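Local coordinates for protein cytochrome c, putative (Shewanella oneidensis, PDB 1SP3) that carries eight heme c groups and probably works as a respiratory oxidoreductase that reduces tetrathionate, at residues P164-D169 / V402-Q407; I237-K242 / E281-P286; E244-Q249 / P328-T333. All blocks are in the same frame, centred on the assembly; numbering follows the deposited sequence.

Contact 1. Residues P164-D169 / V402-Q407; sequences PDKATD and VSPKEQ. With HEC (heme c), chain H.
Lys166 meets Pro404 where the two loops first touch: its carbonyl O lies 3.8 Å from CD of the proline ring. Its chi1 of -157° turns CG away from the backbone N, and the next two bonds stay extended, carrying the chain past the proline toward a heme propionate. There one water accepts from Lys166 NZ at 2.8 Å and weakly from Lys405 NZ, and donates to Glu406 OE2 and to the heme atom O2A. Lys405 holds the same O2A through its backbone N at 2.6 Å, in a nearly straight bond (164°), while its CG rests against that oxygen. Beyond CG the Lys405 side chain bends at its last torsion and brings NZ to Glu406 OE1, 3.0 Å away, in a salt bridge. A leucine in place of Lys405 would probably leave Glu406 OE1 without its partner and the propionate with one positive charge fewer beside it. Thr168 closes a turn on Asp165, an Asx motif: Asp165 OD2 receives Thr168 OG1 at 2.6 Å and also Thr168 N, the latter from above the carboxylate plane. Asp169 brings its CA to 3.5 Å from Val402 O, a C-H...O contact; its carboxylate is held by the backbone N of Met172 and of Met401. Val402 lays CG1 against the heme, 3.8 Å from CHB. Val402, Pro404 and Lys405 line a heme c pocket; Asp169 lies beside His171 and Val402 beside His236, axial iron ligands of two different hemes, and the loops thus form part of the wall between heme sites. Segment 164-169 belongs to the loop between helices 136-143 and 181-184, and 402-407 to the one joining strand 387-397 to helix 411-414.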
loop_
_atom_site.group_PDB
_atom_site.type_symbol
_atom_site.label_atom_id
_atom_site.label_comp_id
_atom_site.label_asym_id
_atom_site.label_seq_id
_atom_site.Cartn_x
_atom_site.Cartn_y
_atom_site.Cartn_z
ATOM N N PRO A 164 4.391 -17.664 -7.771
ATOM C CA PRO A 164 2.976 -17.820 -8.125
ATOM C C PRO A 164 2.861 -18.644 -9.410
ATOM O O PRO A 164 3.888 -18.809 -10.088
ATOM C CB PRO A 164 2.535 -16.380 -8.427
ATOM C CG PRO A 164 3.747 -15.748 -8.945
ATOM C CD PRO A 164 4.953 -16.381 -8.250
ATOM N N ASP A 165 1.648 -19.071 -9.746
ATOM C CA ASP A 165 1.388 -19.739 -10.977
ATOM C C ASP A 165 0.862 -18.749 -12.011
ATOM O O ASP A 165 0.548 -17.599 -11.666
ATOM C CB ASP A 165 0.391 -20.852 -10.784
ATOM C CG ASP A 165 -0.862 -20.407 -10.108
ATOM O OD1 ASP A 165 -1.629 -21.297 -9.672
ATOM O OD2 ASP A 165 -1.205 -19.213 -9.953
ATOM N N LYS A 166 0.757 -19.219 -13.250
ATOM C CA LYS A 166 0.269 -18.433 -14.372
ATOM C C LYS A 166 -1.108 -17.885 -14.091
ATOM O O LYS A 166 -1.363 -16.739 -14.422
ATOM C CB LYS A 166 0.222 -19.234 -15.665
ATOM C CG LYS A 166 0.259 -18.386 -16.964
ATOM C CD LYS A 166 0.202 -19.319 -18.231
ATOM C CE LYS A 166 0.130 -18.509 -19.530
ATOM N NZ LYS A 166 -0.895 -19.044 -20.559
ATOM N N ALA A 167 -1.985 -18.718 -13.544
ATOM C CA ALA A 167 -3.334 -18.314 -13.182
ATOM C C ALA A 167 -3.382 -17.070 -12.236
ATOM O O ALA A 167 -4.342 -16.281 -12.326
ATOM C CB ALA A 167 -4.100 -19.472 -12.561
ATOM N N THR A 168 -2.389 -16.920 -11.360
ATOM C CA THR A 168 -2.306 -15.810 -10.446
ATOM C C THR A 168 -1.659 -14.520 -11.078
ATOM O O THR A 168 -2.161 -13.392 -10.910
ATOM C CB THR A 168 -1.513 -16.205 -9.170
ATOM O OG1 THR A 168 -2.194 -17.307 -8.482
ATOM C CG2 THR A 168 -1.464 -14.936 -8.113
ATOM N N ASP A 169 -0.535 -14.680 -11.752
ATOM C CA ASP A 169 0.116 -13.558 -12.379
ATOM C C ASP A 169 0.928 -14.098 -13.536
ATOM O O ASP A 169 1.909 -14.818 -13.328
ATOM C CB ASP A 169 1.046 -12.816 -11.374
ATOM C CG ASP A 169 1.579 -11.526 -11.917
ATOM O OD1 ASP A 169 2.446 -11.596 -12.840
ATOM O OD2 ASP A 169 1.192 -10.394 -11.500
ATOM N N VAL A 402 -1.965 -9.689 -13.336
ATOM C CA VAL A 402 -2.484 -9.706 -14.687
ATOM C C VAL A 402 -2.823 -11.197 -15.005
ATOM O O VAL A 402 -2.026 -12.090 -14.724
ATOM C CB VAL A 402 -1.492 -9.090 -15.688
ATOM C CG1 VAL A 402 -1.947 -9.393 -17.167
ATOM C CG2 VAL A 402 -1.337 -7.515 -15.424
ATOM N N SER A 403 -4.050 -11.459 -15.473
ATOM C CA SER A 403 -4.507 -12.829 -15.756
ATOM C C SER A 403 -4.110 -13.225 -17.189
ATOM O O SER A 403 -3.875 -12.316 -18.010
ATOM C CB SER A 403 -6.032 -12.833 -15.690
ATOM O OG SER A 403 -6.377 -12.618 -14.352
ATOM N N PRO A 404 -4.110 -14.539 -17.529
ATOM C CA PRO A 404 -3.916 -14.925 -18.951
ATOM C C PRO A 404 -4.901 -14.241 -19.838
ATOM O O PRO A 404 -5.959 -13.850 -19.337
ATOM C CB PRO A 404 -4.163 -16.449 -18.983
ATOM C CG PRO A 404 -3.866 -16.921 -17.608
ATOM C CD PRO A 404 -4.270 -15.722 -16.635
ATOM N N LYS A 405 -4.569 -14.125 -21.117
ATOM C CA LYS A 405 -5.361 -13.359 -22.067
ATOM C C LYS A 405 -6.813 -13.872 -22.192
ATOM O O LYS A 405 -7.744 -13.085 -22.437
ATOM C CB LYS A 405 -4.629 -13.339 -23.410
ATOM C CG LYS A 405 -4.475 -14.748 -24.032
ATOM C CD LYS A 405 -3.650 -14.707 -25.312
ATOM C CE LYS A 405 -3.783 -16.046 -26.126
ATOM N NZ LYS A 405 -2.895 -17.109 -25.463
ATOM N N GLU A 406 -6.999 -15.170 -21.935
ATOM C CA GLU A 406 -8.340 -15.814 -22.039
ATOM C C GLU A 406 -9.325 -15.315 -20.952
ATOM O O GLU A 406 -10.519 -15.466 -21.109
ATOM C CB GLU A 406 -8.260 -17.398 -22.043
ATOM C CG GLU A 406 -7.498 -17.983 -23.210
ATOM C CD GLU A 406 -5.964 -17.990 -23.032
ATOM O OE1 GLU A 406 -5.283 -18.195 -24.085
ATOM O OE2 GLU A 406 -5.426 -17.832 -21.871
ATOM N N GLN A 407 -8.803 -14.729 -19.869
ATOM C CA GLN A 407 -9.659 -14.172 -18.825
ATOM C C GLN A 407 -9.699 -12.638 -18.758
ATOM O O GLN A 407 -10.211 -12.116 -17.801
ATOM C CB GLN A 407 -9.326 -14.703 -17.437
ATOM C CG GLN A 407 -8.209 -15.619 -17.383
ATOM C CD GLN A 407 -8.598 -17.020 -17.684
ATOM O OE1 GLN A 407 -7.751 -17.827 -18.115
ATOM N NE2 GLN A 407 -9.887 -17.338 -17.474
HETATM FE FE HEC H . 2.922 -8.174 -20.019
HETATM C CHA HEC H . 2.504 -11.307 -21.272
HETATM C CHB HEC H . -0.463 -7.619 -20.204
HETATM C CHC HEC H . 3.255 -5.301 -18.214
HETATM C CHD HEC H . 6.233 -8.279 -20.568
HETATM N NA HEC H . 1.328 -9.269 -20.591
HETATM C C1A HEC H . 1.378 -10.525 -21.094
HETATM C C2A HEC H . 0.064 -10.945 -21.427
HETATM C C3A HEC H . -0.765 -9.940 -21.141
HETATM C C4A HEC H . 0.020 -8.861 -20.634
HETATM C CMA HEC H . -2.305 -9.929 -21.308
HETATM C CAA HEC H . -0.233 -12.343 -22.046
HETATM C CBA HEC H . -0.600 -13.329 -20.966
HETATM C CGA HEC H . -0.953 -14.677 -21.612
HETATM O O1A HEC H . 0.008 -15.364 -22.011
HETATM O O2A HEC H . -2.164 -15.039 -21.682
HETATM N NB HEC H . 1.639 -6.693 -19.350
HETATM C C1B HEC H . 0.281 -6.731 -19.467
HETATM C C2B HEC H . -0.238 -5.642 -18.715
HETATM C C3B HEC H . 0.790 -5.009 -18.132
HETATM C C4B HEC H . 1.992 -5.670 -18.544
HETATM C CMB HEC H . -1.729 -5.269 -18.634
HETATM C CAB HEC H . 0.737 -3.783 -17.179
HETATM C CBB HEC H . 0.191 -3.926 -15.952
HETATM N NC HEC H . 4.430 -6.948 -19.525
HETATM C C1C HEC H . 4.383 -5.836 -18.742
HETATM C C2C HEC H . 5.718 -5.325 -18.597
HETATM C C3C HEC H . 6.569 -6.198 -19.229
HETATM C C4C HEC H . 5.754 -7.230 -19.803
HETATM C CMC HEC H . 6.036 -4.050 -17.798
HETATM C CAC HEC H . 8.129 -6.108 -19.451
HETATM C CBC HEC H . 8.983 -5.617 -18.503
HETATM N ND HEC H . 4.199 -9.602 -20.800
HETATM C C1D HEC H . 5.568 -9.429 -20.913
HETATM C C2D HEC H . 6.158 -10.646 -21.472
HETATM C C3D HEC H . 4.957 -11.568 -21.678
HETATM C C4D HEC H . 3.790 -10.822 -21.244
HETATM C CMD HEC H . 7.651 -10.932 -21.767
HETATM C CAD HEC H . 4.875 -12.981 -22.254
HETATM C CBD HEC H . 4.804 -12.648 -23.752
HETATM C CGD HEC H . 4.971 -13.935 -24.523
HETATM O O1D HEC H . 5.580 -13.841 -25.640
HETATM O O2D HEC H . 4.505 -15.016 -24.012
HETATM O O HOH W 1 -2.597 -17.439 -22.080
#

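Contact 2. Residues I237-K242 / E281-P286; sequences IPFFAK and EKMVKP
The side chain of Phe240 stands between its backbone N and carbonyl carbon (chi1 69°), which swings the ring back over Val284. Val284 CB sits over one face, 3.7 Å from the ring centroid, in a CH-pi contact displaced toward the rim, and its CG1 branch comes within 3.4 Å of Phe240 CZ. Pro286 approaches differently: its CA lies in the plane of the ring, at the edge. Met283, with CG anti to the backbone N (chi1 -155°), doubles back at chi2, so that its methyl CE covers a face of Phe239 at 3.9 Å from the centroid. The sulfur stands obliquely to the same ring, a Met-aromatic contact, and SD also packs on Lys242, 3.8 Å from its CG. Lys285 runs alongside Phe239, pointing the same way, with CG near CE2. Arg420, from outside the two segments, adds a cation-pi contact to that ring and takes the carbonyl of Pro238.

The backbones form a single antiparallel bridge, Phe240 with Val284 as a hydrogen-bonded pair, tying the loop after helix 232-236 to the connection between strands 276-281 and 287-291. Phe240 N reaches Val284 O at 2.9 Å, in the carbonyl plane, and Val284 N returns to Phe240 O at 2.8 Å. Beside the bridge, Ala241 (after Phe240) and Met283 (before Val284) both take left-handed helical backbone angles. Met283 N binds Ala241 O at 2.7 Å from well above the carbonyl plane, 42° out of it. Ala241 turns its methyl toward Val284 CG2, 3.9 Å from CB. Lys242 keeps only the root of its side chain here; its extended chain carries NZ away to Ser403, Met401, Ala167 and Thr168.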
loop_
_atom_site.group_PDB
_atom_site.type_symbol
_atom_site.label_atom_id
_atom_site.label_comp_id
_atom_site.label_asym_id
_atom_site.label_seq_id
_atom_site.Cartn_x
_atom_site.Cartn_y
_atom_site.Cartn_z
ATOM N N ILE A 237 -6.728 -7.162 -15.458
ATOM C CA ILE A 237 -6.838 -7.639 -14.075
ATOM C C ILE A 237 -8.308 -7.754 -13.637
ATOM O O ILE A 237 -8.797 -6.918 -12.858
ATOM C CB ILE A 237 -5.992 -6.720 -13.100
ATOM C CG1 ILE A 237 -4.640 -6.260 -13.682
ATOM C CG2 ILE A 237 -5.733 -7.467 -11.741
ATOM C CD1 ILE A 237 -3.868 -5.248 -12.742
ATOM N N PRO A 238 -9.049 -8.781 -14.112
ATOM C CA PRO A 238 -10.498 -8.911 -13.810
ATOM C C PRO A 238 -10.734 -9.220 -12.346
ATOM O O PRO A 238 -11.859 -8.974 -11.870
ATOM C CB PRO A 238 -10.956 -10.131 -14.631
ATOM C CG PRO A 238 -9.525 -10.919 -15.010
ATOM C CD PRO A 238 -8.530 -9.847 -15.005
ATOM N N PHE A 239 -9.732 -9.742 -11.630
ATOM C CA PHE A 239 -9.885 -10.063 -10.192
ATOM C C PHE A 239 -8.572 -9.850 -9.427
ATOM O O PHE A 239 -7.454 -10.115 -9.973
ATOM C CB PHE A 239 -10.319 -11.515 -9.972
ATOM C CG PHE A 239 -11.694 -11.848 -10.585
ATOM C CD1 PHE A 239 -11.786 -12.455 -11.857
ATOM C CD2 PHE A 239 -12.876 -11.519 -9.902
ATOM C CE1 PHE A 239 -13.073 -12.836 -12.397
ATOM C CE2 PHE A 239 -14.180 -11.870 -10.427
ATOM C CZ PHE A 239 -14.274 -12.548 -11.681
ATOM N N PHE A 240 -8.708 -9.414 -8.166
ATOM C CA PHE A 240 -7.632 -9.496 -7.217
ATOM C C PHE A 240 -8.033 -10.356 -5.982
ATOM O O PHE A 240 -9.166 -10.889 -5.892
ATOM C CB PHE A 240 -7.198 -8.080 -6.885
ATOM C CG PHE A 240 -8.213 -7.304 -6.111
ATOM C CD1 PHE A 240 -8.210 -7.339 -4.737
ATOM C CD2 PHE A 240 -9.117 -6.459 -6.752
ATOM C CE1 PHE A 240 -9.125 -6.577 -4.012
ATOM C CE2 PHE A 240 -10.057 -5.721 -6.048
ATOM C CZ PHE A 240 -10.068 -5.755 -4.705
ATOM N N ALA A 241 -7.123 -10.490 -5.014
ATOM C CA ALA A 241 -7.323 -11.428 -3.891
ATOM C C ALA A 241 -7.776 -12.790 -4.475
ATOM O O ALA A 241 -8.744 -13.380 -4.072
ATOM C CB ALA A 241 -8.378 -10.886 -2.885
ATOM N N LYS A 242 -7.091 -13.232 -5.496
ATOM C CA LYS A 242 -7.447 -14.462 -6.167
ATOM C C LYS A 242 -7.303 -15.674 -5.278
ATOM O O LYS A 242 -8.057 -16.619 -5.439
ATOM C CB LYS A 242 -6.542 -14.606 -7.368
ATOM C CG LYS A 242 -6.928 -13.823 -8.576
ATOM C CD LYS A 242 -5.750 -13.920 -9.618
ATOM C CE LYS A 242 -6.116 -13.180 -10.857
ATOM N NZ LYS A 242 -5.098 -13.302 -11.947
ATOM N N GLU A 281 -13.209 -10.637 1.677
ATOM C CA GLU A 281 -13.686 -11.137 0.359
ATOM C C GLU A 281 -12.522 -11.734 -0.396
ATOM O O GLU A 281 -11.358 -11.278 -0.270
ATOM C CB GLU A 281 -14.328 -10.048 -0.465
ATOM C CG GLU A 281 -15.318 -10.589 -1.498
ATOM C CD GLU A 281 -15.865 -9.548 -2.487
ATOM O OE1 GLU A 281 -16.022 -8.355 -2.099
ATOM O OE2 GLU A 281 -16.153 -9.950 -3.669
ATOM N N LYS A 282 -12.821 -12.811 -1.141
ATOM C CA LYS A 282 -11.832 -13.437 -1.969
ATOM C C LYS A 282 -12.318 -13.323 -3.462
ATOM O O LYS A 282 -13.509 -13.292 -3.707
ATOM C CB LYS A 282 -11.832 -14.900 -1.535
ATOM C CG LYS A 282 -10.516 -15.648 -1.659
ATOM C CD LYS A 282 -10.720 -17.196 -1.667
ATOM C CE LYS A 282 -10.366 -17.784 -3.015
ATOM N NZ LYS A 282 -9.754 -19.149 -2.832
ATOM N N MET A 283 -11.407 -13.284 -4.425
ATOM C CA MET A 283 -11.765 -13.246 -5.824
ATOM C C MET A 283 -12.602 -11.961 -6.147
ATOM O O MET A 283 -13.803 -12.031 -6.527
ATOM C CB MET A 283 -12.412 -14.588 -6.249
ATOM C CG MET A 283 -12.266 -14.869 -7.757
ATOM S SD MET A 283 -10.521 -15.165 -8.392
ATOM C CE MET A 283 -11.052 -15.408 -10.042
ATOM N N VAL A 284 -11.945 -10.788 -5.946
ATOM C CA VAL A 284 -12.641 -9.526 -5.861
ATOM C C VAL A 284 -12.560 -8.748 -7.171
ATOM O O VAL A 284 -11.430 -8.558 -7.738
ATOM C CB VAL A 284 -12.077 -8.670 -4.703
ATOM C CG1 VAL A 284 -12.947 -7.468 -4.440
ATOM C CG2 VAL A 284 -12.021 -9.507 -3.400
ATOM N N LYS A 285 -13.711 -8.303 -7.655
ATOM C CA LYS A 285 -13.694 -7.387 -8.757
ATOM C C LYS A 285 -13.288 -6.050 -8.233
ATOM O O LYS A 285 -13.709 -5.565 -7.149
ATOM C CB LYS A 285 -15.068 -7.262 -9.389
ATOM C CG LYS A 285 -15.581 -8.591 -9.985
ATOM C CD LYS A 285 -17.042 -8.443 -10.378
ATOM C CE LYS A 285 -17.491 -9.753 -11.101
ATOM N NZ LYS A 285 -18.984 -9.919 -11.127
ATOM N N PRO A 286 -12.446 -5.406 -9.020
ATOM C CA PRO A 286 -12.101 -4.010 -8.761
ATOM C C PRO A 286 -13.320 -3.097 -8.976
ATOM O O PRO A 286 -14.230 -3.471 -9.657
ATOM C CB PRO A 286 -11.049 -3.708 -9.838
ATOM C CG PRO A 286 -10.467 -5.017 -10.219
ATOM C CD PRO A 286 -11.656 -5.984 -10.135
#

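Contact 3. Residues E244-Q249 / P328-T333; sequences EPTKMQ and PFKVHT
Lys330 reaches across with its ammonium group to a backbone carbonyl of the partner strand: NZ binds Lys247 O at 3.1 Å, lying in the carbonyl plane. The strands run the same way but splay by 56°, and at this end the long side chain spans the distance between them. CG stands anti to the backbone N (chi1 166°) and the chain stays extended until its last bend, which is what carries NZ that far; it also hydrogen-bonds to Lys153 O, its stronger partner. Thr246 and this chain run antiparallel, with Thr246 CG2 3.7 Å from Lys330 NZ. Met248, folded at each torsion beyond CB, brings SD to 3.9 Å from Lys330 CE and lays its methyl against the carbonyl of Val331.

Segments 244-249 and 328-333 are parallel neighbours in the large mixed sheet, bridged at Gln249 with Thr333. On its other side strand 246-251 pairs antiparallel with strand 276-281, and there Met248 and Gln249 both face Val279, a classic beta bulge. Thr333 N donates to Met248 O at 3.0 Å, the one backbone hydrogen bond between the segments. Gln249 CA then comes to 3.1 Å from Thr333 O in a C-H...O contact. The two side chains leave the same face as neighbours, with Gln249 CG 3.6 Å from Thr333 OG1.

His332 turns its ring toward the backbone of Met248 and Gln249: Met248 O, 3.2 Å from His332 CD2, lies oblique to the ring, while NE2 approaches the carbonyl carbon of Gln249. The ring's rotation is set from outside: ND1 is hydrogen-bonded to Asn62 OD1, Phe63 stacks on it, and Trp396, a residue of a heme site, packs close by on strand 387-397.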
loop_
_atom_site.group_PDB
_atom_site.type_symbol
_atom_site.label_atom_id
_atom_site.label_comp_id
_atom_site.label_asym_id
_atom_site.label_seq_id
_atom_site.Cartn_x
_atom_site.Cartn_y
_atom_site.Cartn_z
ATOM N N GLU A 244 -6.574 -15.789 -1.645
ATOM C CA GLU A 244 -6.627 -15.528 -0.205
ATOM C C GLU A 244 -7.557 -14.275 0.021
ATOM O O GLU A 244 -7.359 -13.277 -0.642
ATOM C CB GLU A 244 -5.210 -15.144 0.168
ATOM C CG GLU A 244 -4.808 -15.254 1.622
ATOM C CD GLU A 244 -3.366 -15.720 1.716
ATOM O OE1 GLU A 244 -2.461 -15.005 1.144
ATOM O OE2 GLU A 244 -3.145 -16.827 2.310
ATOM N N PRO A 245 -8.444 -14.302 1.037
ATOM C CA PRO A 245 -9.343 -13.172 1.361
ATOM C C PRO A 245 -8.564 -11.914 1.699
ATOM O O PRO A 245 -7.527 -12.075 2.303
ATOM C CB PRO A 245 -10.105 -13.670 2.626
ATOM C CG PRO A 245 -10.001 -15.182 2.554
ATOM C CD PRO A 245 -8.616 -15.440 1.976
ATOM N N THR A 246 -9.071 -10.728 1.310
ATOM C CA THR A 246 -8.587 -9.425 1.757
ATOM C C THR A 246 -9.656 -8.789 2.551
ATOM O O THR A 246 -10.893 -9.053 2.340
ATOM C CB THR A 246 -8.510 -8.342 0.649
ATOM O OG1 THR A 246 -9.284 -8.713 -0.514
ATOM C CG2 THR A 246 -7.233 -8.029 0.312
ATOM N N LYS A 247 -9.222 -7.835 3.362
ATOM C CA LYS A 247 -10.182 -7.085 4.161
ATOM C C LYS A 247 -10.848 -6.030 3.279
ATOM O O LYS A 247 -10.157 -5.283 2.594
ATOM C CB LYS A 247 -9.448 -6.477 5.314
ATOM C CG LYS A 247 -10.340 -5.891 6.400
ATOM C CD LYS A 247 -9.471 -5.436 7.592
ATOM C CE LYS A 247 -8.856 -6.633 8.282
ATOM N NZ LYS A 247 -7.944 -6.132 9.394
ATOM N N MET A 248 -12.165 -6.006 3.288
ATOM C CA MET A 248 -12.924 -5.039 2.533
ATOM C C MET A 248 -13.531 -3.956 3.442
ATOM O O MET A 248 -13.728 -2.818 3.000
ATOM C CB MET A 248 -14.013 -5.730 1.687
ATOM C CG MET A 248 -13.384 -6.726 0.610
ATOM S SD MET A 248 -12.338 -5.916 -0.713
ATOM C CE MET A 248 -13.517 -4.771 -1.621
ATOM N N GLN A 249 -13.783 -4.271 4.696
ATOM C CA GLN A 249 -14.339 -3.255 5.656
ATOM C C GLN A 249 -13.717 -3.436 7.003
ATOM O O GLN A 249 -13.466 -4.545 7.392
ATOM C CB GLN A 249 -15.832 -3.404 5.856
ATOM C CG GLN A 249 -16.584 -3.607 4.521
ATOM C CD GLN A 249 -18.075 -3.683 4.681
ATOM O OE1 GLN A 249 -18.742 -4.401 3.907
ATOM N NE2 GLN A 249 -18.610 -2.992 5.699
ATOM N N PRO A 328 -8.610 0.340 -12.606
ATOM C CA PRO A 328 -9.192 -0.495 -11.564
ATOM C C PRO A 328 -8.566 -0.230 -10.210
ATOM O O PRO A 328 -7.355 0.006 -10.068
ATOM C CB PRO A 328 -8.758 -1.911 -11.985
ATOM C CG PRO A 328 -7.411 -1.697 -12.576
ATOM C CD PRO A 328 -7.356 -0.275 -13.133
ATOM N N PHE A 329 -9.403 -0.369 -9.199
ATOM C CA PHE A 329 -9.023 0.023 -7.881
ATOM C C PHE A 329 -9.587 -0.939 -6.834
ATOM O O PHE A 329 -10.714 -1.456 -6.967
ATOM C CB PHE A 329 -9.606 1.416 -7.570
ATOM C CG PHE A 329 -8.920 2.520 -8.284
ATOM C CD1 PHE A 329 -9.365 2.930 -9.564
ATOM C CD2 PHE A 329 -7.808 3.139 -7.708
ATOM C CE1 PHE A 329 -8.769 3.953 -10.197
ATOM C CE2 PHE A 329 -7.153 4.169 -8.374
ATOM C CZ PHE A 329 -7.649 4.558 -9.642
ATOM N N LYS A 330 -8.824 -1.112 -5.783
ATOM C CA LYS A 330 -9.345 -1.722 -4.601
ATOM C C LYS A 330 -9.820 -0.628 -3.629
ATOM O O LYS A 330 -9.137 0.432 -3.422
ATOM C CB LYS A 330 -8.326 -2.639 -3.916
ATOM C CG LYS A 330 -8.819 -2.974 -2.484
ATOM C CD LYS A 330 -8.013 -4.008 -1.794
ATOM C CE LYS A 330 -8.798 -4.419 -0.464
ATOM N NZ LYS A 330 -7.876 -4.395 0.673
ATOM N N VAL A 331 -11.008 -0.842 -3.077
ATOM C CA VAL A 331 -11.624 0.195 -2.250
ATOM C C VAL A 331 -11.939 -0.410 -0.879
ATOM O O VAL A 331 -12.597 -1.441 -0.792
ATOM C CB VAL A 331 -12.936 0.695 -2.871
ATOM C CG1 VAL A 331 -13.672 1.693 -1.911
ATOM C CG2 VAL A 331 -12.672 1.312 -4.323
ATOM N N HIS A 332 -11.399 0.145 0.165
ATOM C CA HIS A 332 -11.625 -0.405 1.504
ATOM C C HIS A 332 -12.532 0.612 2.276
ATOM O O HIS A 332 -12.294 1.810 2.136
ATOM C CB HIS A 332 -10.292 -0.552 2.195
ATOM C CG HIS A 332 -10.412 -1.060 3.600
ATOM N ND1 HIS A 332 -10.057 -0.309 4.693
ATOM C CD2 HIS A 332 -10.800 -2.270 4.083
ATOM C CE1 HIS A 332 -10.200 -1.033 5.793
ATOM N NE2 HIS A 332 -10.670 -2.222 5.450
ATOM N N THR A 333 -13.610 0.150 2.959
ATOM C CA THR A 333 -14.451 1.068 3.704
ATOM C C THR A 333 -14.381 0.783 5.192
ATOM O O THR A 333 -13.852 -0.222 5.594
ATOM C CB THR A 333 -15.876 1.081 3.224
ATOM O OG1 THR A 333 -16.426 -0.194 3.383
ATOM C CG2 THR A 333 -15.961 1.281 1.658
HETATM O O HOH W 2 -15.589 -2.374 0.295
#

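How the contacts relate
Contacts 2 and 3 lie within the chain loop closed by contact 1, and their own segments alternate along the sequence. Contacts 1 and 2, with centres about 12 Å apart, are tied together by Lys242 NZ, 2.8 Å from Ser403 OG and 3.1 Å from Ala167 O. Contacts 2 and 3 are closer still, about 9 Å between centres: Thr246 N is 2.8 Å from Glu281 O, and Phe240 CE1 packs 3.6 Å from Lys330 CD. Contacts 1 and 3 do not touch. Contact 1 holds a heme directly; the side chain of Ile237 in contact 2 is about 5 Å from a heme, and that of His332 in contact 3 about 8 Å.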